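Local coordinates for protein probable endoglucanase (Gluconacetobacter xylinus, PDB 1WZZ) that hydrolyses internal beta-1,4-glucosidic linkages of cellulose-type glucans, including carboxymethyl-cellulose, as a family 8 glycoside hydrolase with an (alpha/alpha)6 barrel, at residues A[302-310]-A[321-329]. Residues are numbered along the deposited sequence; the frame is centred on the assembly and turned at random.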
loop_
_atom_site.group_PDB
_atom_site.type_symbol
_atom_site.label_atom_id
_atom_site.label_comp_id
_atom_site.label_asym_id
_atom_site.label_seq_id
_atom_site.Cartn_x
_atom_site.Cartn_y
_atom_site.Cartn_z
ATOM N N SER A 302 0.062 -19.927 13.318
ATOM C CA SER A 302 1.522 -19.869 13.373
ATOM C C SER A 302 2.006 -19.352 14.712
ATOM O O SER A 302 1.212 -18.923 15.544
ATOM C CB SER A 302 2.075 -18.968 12.262
ATOM O OG SER A 302 2.070 -19.634 11.011
ATOM N N ALA A 303 3.317 -19.406 14.915
ATOM C CA ALA A 303 3.928 -18.923 16.148
ATOM C C ALA A 303 3.981 -17.392 16.131
ATOM O O ALA A 303 3.828 -16.730 17.165
ATOM C CB ALA A 303 5.345 -19.486 16.280
ATOM N N GLY A 304 4.195 -16.835 14.944
ATOM C CA GLY A 304 4.282 -15.392 14.809
ATOM C C GLY A 304 5.697 -14.983 14.455
ATOM O O GLY A 304 5.969 -13.800 14.238
ATOM N N GLU A 305 6.601 -15.962 14.390
ATOM C CA GLU A 305 8.009 -15.714 14.051
ATOM C C GLU A 305 8.083 -15.244 12.600
ATOM O O GLU A 305 8.182 -16.049 11.690
ATOM C CB GLU A 305 8.802 -17.000 14.224
ATOM C CG GLU A 305 10.239 -16.868 13.764
ATOM C CD GLU A 305 10.842 -15.552 14.203
ATOM O OE1 GLU A 305 10.869 -15.299 15.426
ATOM O OE2 GLU A 305 11.281 -14.772 13.325
ATOM N N LEU A 306 8.021 -13.936 12.388
ATOM C CA LEU A 306 8.009 -13.419 11.029
ATOM C C LEU A 306 9.231 -13.699 10.186
ATOM O O LEU A 306 10.337 -13.894 10.708
ATOM C CB LEU A 306 7.811 -11.894 11.056
ATOM C CG LEU A 306 6.517 -11.308 11.629
ATOM C CD1 LEU A 306 6.612 -9.769 11.608
ATOM C CD2 LEU A 306 5.326 -11.782 10.801
ATOM N N PRO A 307 9.059 -13.729 8.853
ATOM C CA PRO A 307 10.193 -13.958 7.959
ATOM C C PRO A 307 11.108 -12.737 8.169
ATOM O O PRO A 307 10.632 -11.697 8.642
ATOM C CB PRO A 307 9.571 -13.910 6.562
ATOM C CG PRO A 307 8.134 -14.327 6.803
ATOM C CD PRO A 307 7.775 -13.699 8.118
ATOM N N THR A 308 12.394 -12.878 7.853
ATOM C CA THR A 308 13.348 -11.766 7.964
ATOM C C THR A 308 13.903 -11.419 6.587
ATOM O O THR A 308 13.942 -12.253 5.647
ATOM C CB THR A 308 14.507 -12.092 8.956
ATOM O OG1 THR A 308 15.154 -13.302 8.549
ATOM C CG2 THR A 308 13.946 -12.242 10.379
ATOM N N LEU A 309 14.353 -10.182 6.435
ATOM C CA LEU A 309 14.805 -9.703 5.139
ATOM C C LEU A 309 16.100 -10.294 4.596
ATOM O O LEU A 309 16.359 -10.205 3.396
ATOM C CB LEU A 309 14.875 -8.153 5.158
ATOM C CG LEU A 309 13.575 -7.463 4.713
ATOM C CD1 LEU A 309 12.449 -7.773 5.670
ATOM C CD2 LEU A 309 13.793 -5.956 4.601
ATOM N N ASP A 310 16.915 -10.876 5.468
ATOM C CA ASP A 310 18.137 -11.479 4.978
ATOM C C ASP A 310 17.815 -12.707 4.113
ATOM O O ASP A 310 18.678 -13.194 3.380
ATOM C CB ASP A 310 19.078 -11.833 6.140
ATOM C CG ASP A 310 18.393 -12.580 7.264
ATOM O OD1 ASP A 310 17.378 -12.084 7.803
ATOM O OD2 ASP A 310 18.894 -13.667 7.639
ATOM N N THR A 321 7.380 -7.556 3.552
ATOM C CA THR A 321 7.689 -8.093 4.862
ATOM C C THR A 321 7.950 -6.987 5.882
ATOM O O THR A 321 7.414 -7.025 6.993
ATOM C CB THR A 321 8.914 -9.030 4.789
ATOM O OG1 THR A 321 8.612 -10.117 3.894
ATOM C CG2 THR A 321 9.236 -9.609 6.155
ATOM N N LEU A 322 8.748 -5.986 5.504
ATOM C CA LEU A 322 9.026 -4.890 6.434
ATOM C C LEU A 322 7.746 -4.100 6.743
ATOM O O LEU A 322 7.539 -3.641 7.864
ATOM C CB LEU A 322 10.137 -3.996 5.858
ATOM C CG LEU A 322 10.728 -2.889 6.737
ATOM C CD1 LEU A 322 10.813 -3.233 8.189
ATOM C CD2 LEU A 322 12.103 -2.590 6.167
ATOM N N LEU A 323 6.843 -4.007 5.775
ATOM C CA LEU A 323 5.577 -3.314 6.013
ATOM C C LEU A 323 4.818 -4.028 7.134
ATOM O O LEU A 323 4.174 -3.399 7.979
ATOM C CB LEU A 323 4.764 -3.307 4.726
ATOM C CG LEU A 323 3.511 -2.443 4.725
ATOM C CD1 LEU A 323 3.920 -0.944 4.864
ATOM C CD2 LEU A 323 2.759 -2.697 3.434
ATOM N N VAL A 324 4.875 -5.365 7.153
ATOM C CA VAL A 324 4.210 -6.110 8.208
ATOM C C VAL A 324 4.881 -5.838 9.571
ATOM O O VAL A 324 4.203 -5.734 10.604
ATOM C CB VAL A 324 4.220 -7.644 7.908
ATOM C CG1 VAL A 324 3.656 -8.412 9.110
ATOM C CG2 VAL A 324 3.367 -7.940 6.644
ATOM N N TYR A 325 6.210 -5.745 9.595
ATOM C CA TYR A 325 6.878 -5.428 10.864
ATOM C C TYR A 325 6.374 -4.077 11.396
ATOM O O TYR A 325 6.183 -3.914 12.601
ATOM C CB TYR A 325 8.404 -5.361 10.684
ATOM C CG TYR A 325 9.095 -6.706 10.779
ATOM C CD1 TYR A 325 9.717 -7.112 11.963
ATOM C CD2 TYR A 325 9.159 -7.547 9.677
ATOM C CE1 TYR A 325 10.397 -8.338 12.035
ATOM C CE2 TYR A 325 9.831 -8.783 9.738
ATOM C CZ TYR A 325 10.441 -9.158 10.914
ATOM O OH TYR A 325 11.099 -10.374 10.941
ATOM N N ILE A 326 6.151 -3.123 10.498
ATOM C CA ILE A 326 5.665 -1.798 10.931
ATOM C C ILE A 326 4.249 -1.937 11.485
ATOM O O ILE A 326 3.926 -1.395 12.547
ATOM C CB ILE A 326 5.617 -0.788 9.766
ATOM C CG1 ILE A 326 6.960 -0.722 9.036
ATOM C CG2 ILE A 326 5.175 0.617 10.308
ATOM C CD1 ILE A 326 8.102 -0.378 9.909
ATOM N N ALA A 327 3.393 -2.662 10.760
ATOM C CA ALA A 327 2.017 -2.849 11.179
ATOM C C ALA A 327 1.953 -3.489 12.538
ATOM O O ALA A 327 1.187 -3.071 13.387
ATOM C CB ALA A 327 1.257 -3.729 10.161
ATOM N N ARG A 328 2.759 -4.528 12.731
ATOM C CA ARG A 328 2.764 -5.219 14.007
ATOM C C ARG A 328 3.234 -4.299 15.117
ATOM O O ARG A 328 2.626 -4.265 16.186
ATOM C CB ARG A 328 3.652 -6.467 13.929
ATOM C CG ARG A 328 3.651 -7.306 15.196
ATOM C CD ARG A 328 4.626 -8.483 15.072
ATOM N NE ARG A 328 6.008 -8.014 14.910
ATOM C CZ ARG A 328 7.082 -8.798 14.977
ATOM N NH1 ARG A 328 8.296 -8.286 14.804
ATOM N NH2 ARG A 328 6.938 -10.094 15.232
ATOM N N ALA A 329 4.292 -3.534 14.865
ATOM C CA ALA A 329 4.830 -2.630 15.888
ATOM C C ALA A 329 3.795 -1.583 16.285
ATOM O O ALA A 329 3.681 -1.221 17.463
ATOM C CB ALA A 329 6.081 -1.955 15.382
HETATM O O HOH W 1 11.363 -11.788 13.296
HETATM O O HOH W 2 8.847 -12.084 14.646
#
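Leu306 seats one methyl, CD1, in the corner formed by two flat groups of helix 315-331, over one face of each. CD1 makes a CH-pi contact with Tyr325, 3.7 Å from the ring centroid and only 6° off the ring normal, and lies 3.5 Å from CZ of the Arg328 guanidinium. Arg328 reaches this place by a chain extended from the backbone and then bent at chi3 (63°). Val324 CG1 borders both Leu306 methyls, and a turn earlier on the helix Thr321 CG2 packs against Leu309 CD1 at 3.7 Å while Leu322 CD2 meets Leu309 CD2 at 4.1 Å.

One direct hydrogen bond joins the segments: Tyr325 OH gives its proton to Pro307 O at 2.7 Å. The carbonyl oxygen sits at the ring edge, near its plane, but the hydroxyl approaches from 42° above the carbonyl plane. Water 1 donates to both Tyr325 OH, at 2.8 Å, and Glu305 OE2; water 2 accepts from Leu306 N and from Arg328 NH2, the latter at 2.8 Å. A phenylalanine in place of Tyr325 would probably keep the face under Leu306 but leave Pro307 O and water 1 without their hydroxyl partner.

Leu306 and Pro307 also touch Glu296 of helix 289-297, and Leu309 rests on Ile25 of helix 18-30. The contact thus fastens the loop leading into helix 315-331 back onto that helix of the barrel, away from the probable catalytic residues; the hydroxyl, donating to Pro307 O and accepting from water 1, probably holds the ring where its face receives the Leu306 methyl.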